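Local coordinates for protein MIPZ (Caulobacter crescentus, PDB 2XJ9) that is a division-plane positioning P-loop ATPase that inhibits cell division, probably through nucleotide-dependent dimerization and nucleoid binding, at residues 136-148 with 152-164. The protein carries 1 engineered substitution. Sequence-based numbering, arbitrary orientation.
Sequences SFVDFDMLGTVDP and ELTKPSLYSLTVW. With AGS (phosphothiophosphoric acid-adenylate ester), chain F.
A short antiparallel hairpin with a classic beta bulge joins 136-148 to 152-164: two residues, Thr154 and Lys155, stand against the single Thr145. Thr145 N donates to Lys155 O (2.8 Å), and Thr145 O receives Thr154 N in a nearly straight bond (172°), so one threonine serves both bulge residues. Its CG2 lies alongside that of Thr154, while the aliphatic end of Lys155 slants across its CB; beta-branched threonine suits this strand edge, and the long, exposed lysine can turn NZ back into a weak bond with Pro156 O.

Beyond the strands, small serines reach main-chain carbonyls. OG of Ser157 stands opposite its own backbone N (chi1 -178°), which carries it back to Asp141 O (3.0 Å), the donor tilted from the carbonyl plane. Ser160 OG grips Leu143 O (2.8 Å), which also takes a weak bond from Ser157 N. Tyr159 N binds Met142 O (2.9 Å), tying the first turn of helix 158-168 to the preceding segment. Leucine's branched end lets Leu143 CD2 meet the Tyr159 ring edge, and methionine's flexible chain folds to bring Met142 CE against Leu158 CB.

At the other end lies a nucleotide pocket. Ser136 OG caps Val138 N and shares a hydrogen bond with AGS O2' (2.6 Å), while Asp139 OD1 accepts from AGS O3' (2.7 Å), so both ribose hydroxyls are held. An alanine in place of Ser136 would probably leave the Val138 amide uncapped and O2' without this partner.

Lys18 of the second subunit also binds this nucleotide, and Asp141 salt-bridges Arg50 of that subunit. Phe140 packs on helix 194-210, whereas Leu143 and Tyr159 rest on strand 128-134 of the parallel sheet.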
ATOM      1  N   SER A 136      -7.235   7.557  -7.573  1.00 34.41           N
ATOM      2  CA  SER A 136      -6.454   8.561  -6.877  1.00 28.41           C
ATOM      3  C   SER A 136      -5.211   8.942  -7.671  1.00 30.35           C
ATOM      4  O   SER A 136      -4.525   8.080  -8.221  1.00 28.35           O
ATOM      5  CB  SER A 136      -6.034   8.024  -5.505  1.00 28.54           C
ATOM      6  OG  SER A 136      -5.033   8.837  -4.912  1.00 30.17           O
ATOM      7  N   PHE A 137      -4.919  10.238  -7.705  1.00 21.54           N
ATOM      8  CA  PHE A 137      -3.762  10.728  -8.399  1.00 23.10           C
ATOM      9  C   PHE A 137      -2.436  10.328  -7.764  1.00 31.43           C
ATOM     10  O   PHE A 137      -1.392  10.308  -8.417  1.00 36.98           O
ATOM     11  CB  PHE A 137      -3.871  12.214  -8.541  1.00 23.76           C
ATOM     12  CG  PHE A 137      -4.631  12.622  -9.752  1.00 38.95           C
ATOM     13  CD1 PHE A 137      -5.937  13.066  -9.656  1.00 37.71           C
ATOM     14  CD2 PHE A 137      -4.045  12.530 -11.008  1.00 36.88           C
ATOM     15  CE1 PHE A 137      -6.637  13.433 -10.794  1.00 42.37           C
ATOM     16  CE2 PHE A 137      -4.746  12.909 -12.144  1.00 39.28           C
ATOM     17  CZ  PHE A 137      -6.048  13.351 -12.036  1.00 35.61           C
ATOM     18  N   VAL A 138      -2.490   9.991  -6.489  1.00 30.30           N
ATOM     19  CA  VAL A 138      -1.332   9.491  -5.779  1.00 27.01           C
ATOM     20  C   VAL A 138      -0.918   8.152  -6.364  1.00 24.91           C
ATOM     21  O   VAL A 138       0.258   7.925  -6.618  1.00 29.97           O
ATOM     22  CB  VAL A 138      -1.638   9.354  -4.275  1.00 29.23           C
ATOM     23  CG1 VAL A 138      -0.430   8.829  -3.517  1.00 25.92           C
ATOM     24  CG2 VAL A 138      -2.079  10.686  -3.723  1.00 23.19           C
ATOM     25  N   ASP A 139      -1.888   7.268  -6.590  1.00 29.59           N
ATOM     26  CA  ASP A 139      -1.600   5.992  -7.260  1.00 31.53           C
ATOM     27  C   ASP A 139      -1.194   6.237  -8.700  1.00 27.95           C
ATOM     28  O   ASP A 139      -0.200   5.719  -9.151  1.00 27.16           O
ATOM     29  CB  ASP A 139      -2.804   5.045  -7.228  1.00 26.72           C
ATOM     30  CG  ASP A 139      -3.053   4.443  -5.848  1.00 26.54           C
ATOM     31  OD1 ASP A 139      -2.810   5.097  -4.825  1.00 32.13           O
ATOM     32  OD2 ASP A 139      -3.513   3.297  -5.778  1.00 26.46           O
ATOM     33  N   PHE A 140      -1.968   7.054  -9.400  1.00 26.39           N
ATOM     34  CA  PHE A 140      -1.748   7.291 -10.806  1.00 27.61           C
ATOM     35  C   PHE A 140      -0.328   7.725 -11.137  1.00 34.26           C
ATOM     36  O   PHE A 140       0.127   7.560 -12.264  1.00 30.81           O
ATOM     37  CB  PHE A 140      -2.711   8.340 -11.316  1.00 28.12           C
ATOM     38  CG  PHE A 140      -2.583   8.598 -12.786  1.00 36.46           C
ATOM     39  CD1 PHE A 140      -1.845   9.663 -13.261  1.00 38.39           C
ATOM     40  CD2 PHE A 140      -3.199   7.773 -13.697  1.00 35.62           C
ATOM     41  CE1 PHE A 140      -1.743   9.901 -14.613  1.00 38.63           C
ATOM     42  CE2 PHE A 140      -3.093   8.012 -15.047  1.00 32.46           C
ATOM     43  CZ  PHE A 140      -2.364   9.065 -15.505  1.00 33.07           C
ATOM     44  N   ASP A 141       0.375   8.286 -10.161  1.00 37.55           N
ATOM     45  CA  ASP A 141       1.693   8.863 -10.425  1.00 32.87           C
ATOM     46  C   ASP A 141       2.778   7.815 -10.671  1.00 34.51           C
ATOM     47  O   ASP A 141       3.878   8.143 -11.108  1.00 34.57           O
ATOM     48  CB  ASP A 141       2.111   9.754  -9.264  1.00 36.24           C
ATOM     49  CG  ASP A 141       3.340  10.567  -9.581  1.00 45.10           C
ATOM     50  OD1 ASP A 141       4.307  10.512  -8.784  1.00 49.60           O
ATOM     51  OD2 ASP A 141       3.336  11.258 -10.625  1.00 42.65           O
ATOM     52  N   MET A 142       2.477   6.556 -10.359  1.00 41.27           N
ATOM     53  CA  MET A 142       3.385   5.446 -10.661  1.00 40.21           C
ATOM     54  C   MET A 142       3.120   4.860 -12.052  1.00 38.92           C
ATOM     55  O   MET A 142       3.939   4.100 -12.590  1.00 37.55           O
ATOM     56  CB  MET A 142       3.336   4.363  -9.571  1.00 33.24           C
ATOM     57  CG  MET A 142       3.939   4.840  -8.233  1.00 32.62           C
ATOM     58  SD  MET A 142       5.693   5.321  -8.395  1.00 50.64           S
ATOM     59  CE  MET A 142       6.460   3.720  -8.702  1.00 35.36           C
ATOM     60  N   LEU A 143       1.988   5.235 -12.644  1.00 32.45           N
ATOM     61  CA  LEU A 143       1.751   4.894 -14.047  1.00 35.13           C
ATOM     62  C   LEU A 143       2.184   6.005 -15.023  1.00 33.87           C
ATOM     63  O   LEU A 143       2.853   5.729 -16.007  1.00 41.81           O
ATOM     64  CB  LEU A 143       0.298   4.458 -14.264  1.00 34.53           C
ATOM     65  CG  LEU A 143      -0.122   3.311 -13.334  1.00 34.01           C
ATOM     66  CD1 LEU A 143      -1.600   3.072 -13.354  1.00 24.80           C
ATOM     67  CD2 LEU A 143       0.622   2.031 -13.689  1.00 37.32           C
ATOM     68  N   GLY A 144       1.843   7.254 -14.736  1.00 28.87           N
ATOM     69  CA  GLY A 144       2.149   8.346 -15.635  1.00 33.87           C
ATOM     70  C   GLY A 144       2.253   9.692 -14.942  1.00 43.40           C
ATOM     71  O   GLY A 144       1.556   9.963 -13.961  1.00 50.37           O
ATOM     72  N   THR A 145       3.130  10.543 -15.457  1.00 39.68           N
ATOM     73  CA  THR A 145       3.357  11.846 -14.876  1.00 36.40           C
ATOM     74  C   THR A 145       2.447  12.911 -15.471  1.00 55.98           C
ATOM     75  O   THR A 145       2.438  13.129 -16.685  1.00 60.10           O
ATOM     76  CB  THR A 145       4.800  12.265 -15.042  1.00 45.79           C
ATOM     77  OG1 THR A 145       5.537  11.835 -13.887  1.00 48.20           O
ATOM     78  CG2 THR A 145       4.891  13.792 -15.199  1.00 47.01           C
ATOM     79  N   VAL A 146       1.683  13.565 -14.594  1.00 64.46           N
ATOM     80  CA  VAL A 146       0.781  14.656 -14.968  1.00 61.32           C
ATOM     81  C   VAL A 146       1.360  16.030 -14.575  1.00 68.83           C
ATOM     82  O   VAL A 146       2.030  16.174 -13.536  1.00 64.46           O
ATOM     83  CB  VAL A 146      -0.605  14.469 -14.310  1.00 53.24           C
ATOM     84  CG1 VAL A 146      -1.553  15.570 -14.733  1.00 52.55           C
ATOM     85  CG2 VAL A 146      -1.167  13.112 -14.670  1.00 54.99           C
ATOM     86  N   ASP A 147       1.095  17.029 -15.420  1.00 65.90           N
ATOM     87  CA  ASP A 147       1.502  18.421 -15.191  1.00 64.10           C
ATOM     88  C   ASP A 147       0.614  19.173 -14.141  1.00 66.38           C
ATOM     89  O   ASP A 147      -0.621  19.073 -14.185  1.00 60.76           O
ATOM     90  CB  ASP A 147       1.445  19.133 -16.539  1.00 59.68           C
ATOM     91  CG  ASP A 147       2.440  20.247 -16.654  1.00 64.79           C
ATOM     92  OD1 ASP A 147       3.527  19.995 -17.223  1.00 74.04           O
ATOM     93  OD2 ASP A 147       2.123  21.368 -16.200  1.00 55.77           O
ATOM     94  N   PRO A 148       1.230  19.951 -13.213  1.00 67.44           N
ATOM     95  CA  PRO A 148       0.457  20.610 -12.138  1.00 66.98           C
ATOM     96  C   PRO A 148      -0.611  21.588 -12.649  1.00 61.53           C
ATOM     97  O   PRO A 148      -0.292  22.511 -13.408  1.00 56.20           O
ATOM     98  CB  PRO A 148       1.524  21.380 -11.340  1.00 60.80           C
ATOM     99  CG  PRO A 148       2.844  20.789 -11.754  1.00 58.09           C
ATOM    100  CD  PRO A 148       2.659  20.320 -13.167  1.00 58.72           C
ATOM    101  N   GLU A 152      -2.008  19.065 -18.184  1.00 86.56           N
ATOM    102  CA  GLU A 152      -2.130  17.602 -18.042  1.00 73.25           C
ATOM    103  C   GLU A 152      -0.988  16.730 -18.655  1.00 82.12           C
ATOM    104  O   GLU A 152       0.123  17.219 -18.868  1.00 76.97           O
ATOM    105  CB  GLU A 152      -3.511  17.141 -18.517  1.00 83.60           C
ATOM    106  CG  GLU A 152      -4.681  17.789 -17.761  1.00 95.00           C
ATOM    107  CD  GLU A 152      -5.432  18.839 -18.592  1.00110.23           C
ATOM    108  OE1 GLU A 152      -5.114  18.978 -19.799  1.00 98.93           O
ATOM    109  OE2 GLU A 152      -6.340  19.520 -18.041  1.00 98.49           O
ATOM    110  N   LEU A 153      -1.295  15.454 -18.940  1.00 91.20           N
ATOM    111  CA  LEU A 153      -0.313  14.338 -19.110  1.00 80.39           C
ATOM    112  C   LEU A 153       0.885  14.477 -20.066  1.00 80.61           C
ATOM    113  O   LEU A 153       0.735  14.738 -21.263  1.00 77.28           O
ATOM    114  CB  LEU A 153      -1.036  13.001 -19.389  1.00 80.39           C
ATOM    115  CG  LEU A 153      -0.288  11.815 -20.029  1.00 76.34           C
ATOM    116  CD1 LEU A 153       1.171  11.714 -19.602  1.00 69.26           C
ATOM    117  CD2 LEU A 153      -1.020  10.500 -19.742  1.00 60.94           C
ATOM    118  N   THR A 154       2.069  14.217 -19.516  1.00 79.72           N
ATOM    119  CA  THR A 154       3.327  14.440 -20.219  1.00 75.75           C
ATOM    120  C   THR A 154       4.135  13.165 -20.560  1.00 80.33           C
ATOM    121  O   THR A 154       4.801  13.120 -21.609  1.00 74.45           O
ATOM    122  CB  THR A 154       4.217  15.462 -19.444  1.00 64.87           C
ATOM    123  OG1 THR A 154       5.401  15.768 -20.203  1.00 74.76           O
ATOM    124  CG2 THR A 154       4.596  14.928 -18.043  1.00 61.33           C
ATOM    125  N   LYS A 155       4.092  12.137 -19.704  1.00 56.64           N
ATOM    126  CA  LYS A 155       4.968  10.983 -19.934  1.00 53.28           C
ATOM    127  C   LYS A 155       4.639   9.747 -19.095  1.00 46.68           C
ATOM    128  O   LYS A 155       4.062   9.845 -18.033  1.00 54.16           O
ATOM    129  CB  LYS A 155       6.431  11.376 -19.682  1.00 58.30           C
ATOM    130  CG  LYS A 155       6.855  11.190 -18.236  1.00 58.66           C
ATOM    131  CD  LYS A 155       8.151  11.900 -17.914  1.00 53.71           C
ATOM    132  CE  LYS A 155       8.351  11.970 -16.404  1.00 62.44           C
ATOM    133  NZ  LYS A 155       8.331  10.619 -15.756  1.00 58.11           N
ATOM    134  N   PRO A 156       5.030   8.568 -19.578  1.00 52.79           N
ATOM    135  CA  PRO A 156       4.882   7.345 -18.793  1.00 48.34           C
ATOM    136  C   PRO A 156       5.736   7.460 -17.550  1.00 46.04           C
ATOM    137  O   PRO A 156       6.575   8.357 -17.487  1.00 46.51           O
ATOM    138  CB  PRO A 156       5.462   6.270 -19.721  1.00 36.54           C
ATOM    139  CG  PRO A 156       5.317   6.835 -21.071  1.00 37.74           C
ATOM    140  CD  PRO A 156       5.573   8.294 -20.917  1.00 50.19           C
ATOM    141  N   SER A 157       5.552   6.550 -16.600  1.00 42.33           N
ATOM    142  CA  SER A 157       6.231   6.642 -15.319  1.00 38.56           C
ATOM    143  C   SER A 157       6.702   5.298 -14.774  1.00 36.01           C
ATOM    144  O   SER A 157       6.357   4.244 -15.302  1.00 38.67           O
ATOM    145  CB  SER A 157       5.325   7.325 -14.296  1.00 38.03           C
ATOM    146  OG  SER A 157       5.998   7.454 -13.064  1.00 36.63           O
ATOM    147  N   LEU A 158       7.468   5.363 -13.692  1.00 33.43           N
ATOM    148  CA  LEU A 158       8.228   4.232 -13.155  1.00 33.79           C
ATOM    149  C   LEU A 158       7.686   2.824 -13.415  1.00 36.07           C
ATOM    150  O   LEU A 158       8.434   1.940 -13.831  1.00 45.04           O
ATOM    151  CB  LEU A 158       8.448   4.416 -11.650  1.00 38.21           C
ATOM    152  CG  LEU A 158       9.867   4.719 -11.163  1.00 40.31           C
ATOM    153  CD1 LEU A 158      10.650   5.554 -12.164  1.00 30.35           C
ATOM    154  CD2 LEU A 158       9.805   5.413  -9.810  1.00 38.57           C
ATOM    155  N   TYR A 159       6.409   2.599 -13.136  1.00 31.63           N
ATOM    156  CA  TYR A 159       5.871   1.252 -13.209  1.00 27.65           C
ATOM    157  C   TYR A 159       5.451   0.894 -14.623  1.00 38.72           C
ATOM    158  O   TYR A 159       5.524  -0.272 -15.025  1.00 38.68           O
ATOM    159  CB  TYR A 159       4.694   1.070 -12.265  1.00 23.72           C
ATOM    160  CG  TYR A 159       4.092  -0.293 -12.383  1.00 27.69           C
ATOM    161  CD1 TYR A 159       4.761  -1.400 -11.919  1.00 33.35           C
ATOM    162  CD2 TYR A 159       2.870  -0.480 -12.981  1.00 28.58           C
ATOM    163  CE1 TYR A 159       4.221  -2.662 -12.030  1.00 31.26           C
ATOM    164  CE2 TYR A 159       2.314  -1.745 -13.101  1.00 28.39           C
ATOM    165  CZ  TYR A 159       2.997  -2.835 -12.624  1.00 31.87           C
ATOM    166  OH  TYR A 159       2.459  -4.107 -12.737  1.00 26.69           O
ATOM    167  N   SER A 160       4.995   1.890 -15.377  1.00 36.35           N
ATOM    168  CA  SER A 160       4.706   1.685 -16.791  1.00 35.19           C
ATOM    169  C   SER A 160       5.918   1.079 -17.427  1.00 35.00           C
ATOM    170  O   SER A 160       5.812   0.087 -18.128  1.00 40.23           O
ATOM    171  CB  SER A 160       4.396   3.000 -17.489  1.00 40.72           C
ATOM    172  OG  SER A 160       3.027   3.310 -17.366  1.00 41.19           O
ATOM    173  N   LEU A 161       7.079   1.677 -17.157  1.00 34.77           N
ATOM    174  CA  LEU A 161       8.350   1.177 -17.709  1.00 43.24           C
ATOM    175  C   LEU A 161       8.661  -0.254 -17.266  1.00 39.73           C
ATOM    176  O   LEU A 161       9.124  -1.063 -18.057  1.00 39.04           O
ATOM    177  CB  LEU A 161       9.521   2.096 -17.352  1.00 40.70           C
ATOM    178  CG  LEU A 161       9.347   3.578 -17.686  1.00 41.41           C
ATOM    179  CD1 LEU A 161      10.515   4.401 -17.151  1.00 34.58           C
ATOM    180  CD2 LEU A 161       9.170   3.751 -19.191  1.00 29.21           C
ATOM    181  N   THR A 162       8.398  -0.569 -16.005  1.00 33.05           N
ATOM    182  CA  THR A 162       8.615  -1.927 -15.530  1.00 36.42           C
ATOM    183  C   THR A 162       7.891  -2.976 -16.390  1.00 46.40           C
ATOM    184  O   THR A 162       8.419  -4.056 -16.635  1.00 50.38           O
ATOM    185  CB  THR A 162       8.220  -2.077 -14.054  1.00 40.59           C
ATOM    186  OG1 THR A 162       9.206  -1.428 -13.239  1.00 48.10           O
ATOM    187  CG2 THR A 162       8.092  -3.555 -13.664  1.00 24.32           C
ATOM    188  N   VAL A 163       6.687  -2.663 -16.851  1.00 40.39           N
ATOM    189  CA  VAL A 163       5.940  -3.620 -17.654  1.00 36.85           C
ATOM    190  C   VAL A 163       6.399  -3.563 -19.112  1.00 55.12           C
ATOM    191  O   VAL A 163       6.403  -4.573 -19.818  1.00 48.74           O
ATOM    192  CB  VAL A 163       4.445  -3.322 -17.606  1.00 33.94           C
ATOM    193  CG1 VAL A 163       3.687  -4.337 -18.428  1.00 33.81           C
ATOM    194  CG2 VAL A 163       3.967  -3.336 -16.182  1.00 35.37           C
ATOM    195  N   TRP A 164       6.770  -2.364 -19.549  1.00 51.73           N
ATOM    196  CA  TRP A 164       7.223  -2.123 -20.899  1.00 47.71           C
ATOM    197  C   TRP A 164       8.524  -2.882 -21.154  1.00 60.33           C
ATOM    198  O   TRP A 164       8.823  -3.254 -22.291  1.00 67.58           O
ATOM    199  CB  TRP A 164       7.439  -0.620 -21.090  1.00 60.31           C
ATOM    200  CG  TRP A 164       7.036  -0.105 -22.435  1.00 88.15           C
ATOM    201  CD1 TRP A 164       5.785   0.286 -22.824  1.00 89.79           C
ATOM    202  CD2 TRP A 164       7.889   0.080 -23.573  1.00 98.39           C
ATOM    203  NE1 TRP A 164       5.806   0.699 -24.137  1.00 91.51           N
ATOM    204  CE2 TRP A 164       7.084   0.584 -24.619  1.00108.85           C
ATOM    205  CE3 TRP A 164       9.253  -0.132 -23.811  1.00 87.35           C
ATOM    206  CZ2 TRP A 164       7.603   0.880 -25.886  1.00114.38           C
ATOM    207  CZ3 TRP A 164       9.766   0.162 -25.070  1.00101.63           C
ATOM    208  CH2 TRP A 164       8.941   0.662 -26.090  1.00108.32           C
TER
HETATM  209  PG  AGS F1273       3.091   3.382   0.094  1.00 31.03           P
HETATM  210  S1G AGS F1273       3.995   4.514   0.513  1.00 18.86           S
HETATM  211  O2G AGS F1273       3.322   2.015   0.745  1.00 14.50           O
HETATM  212  O3G AGS F1273       2.903   3.295  -1.398  1.00 29.45           O
HETATM  213  PB  AGS F1273       1.258   4.986   1.707  1.00 21.47           P
HETATM  214  O1B AGS F1273       1.270   4.273   3.028  1.00 18.26           O
HETATM  215  O2B AGS F1273       2.132   6.155   1.371  1.00 15.65           O
HETATM  216  O3B AGS F1273       1.613   3.838   0.605  1.00 39.48           O
HETATM  217  PA  AGS F1273      -0.800   6.641   0.740  1.00 24.15           P
HETATM  218  O1A AGS F1273      -0.608   7.675   1.809  1.00 27.49           O
HETATM  219  O2A AGS F1273      -0.314   6.935  -0.651  1.00 17.36           O
HETATM  220  O3A AGS F1273      -0.278   5.261   1.375  1.00 21.77           O
HETATM  221  O5' AGS F1273      -2.360   6.303   0.620  1.00 34.34           O
HETATM  222  C5' AGS F1273      -2.842   5.183  -0.107  1.00 24.03           C
HETATM  223  C4' AGS F1273      -3.970   5.661  -1.035  1.00 33.78           C
HETATM  224  O4' AGS F1273      -5.071   6.067  -0.250  1.00 26.21           O
HETATM  225  C3' AGS F1273      -3.641   6.870  -1.898  1.00 31.08           C
HETATM  226  O3' AGS F1273      -4.246   6.757  -3.198  1.00 19.52           O
HETATM  227  C2' AGS F1273      -4.256   8.057  -1.204  1.00 21.32           C
HETATM  228  O2' AGS F1273      -4.740   8.814  -2.287  1.00 24.83           O
HETATM  229  C1' AGS F1273      -5.410   7.449  -0.461  1.00 31.95           C
HETATM  230  N9  AGS F1273      -5.809   7.862   0.922  1.00 42.50           N
HETATM  231  C8  AGS F1273      -5.105   7.580   2.030  1.00 27.25           C
HETATM  232  N7  AGS F1273      -5.775   7.993   3.122  1.00 37.61           N
HETATM  233  C5  AGS F1273      -6.950   8.530   2.735  1.00 35.21           C
HETATM  234  C6  AGS F1273      -8.117   9.144   3.427  1.00 33.73           C
HETATM  235  N6  AGS F1273      -8.160   9.260   4.781  1.00 27.09           N
HETATM  236  N1  AGS F1273      -9.134   9.574   2.644  1.00 37.36           N
HETATM  237  C2  AGS F1273      -9.091   9.449   1.289  1.00 39.11           C
HETATM  238  N3  AGS F1273      -8.070   8.901   0.602  1.00 26.99           N
HETATM  239  C4  AGS F1273      -6.982   8.428   1.272  1.00 32.47           C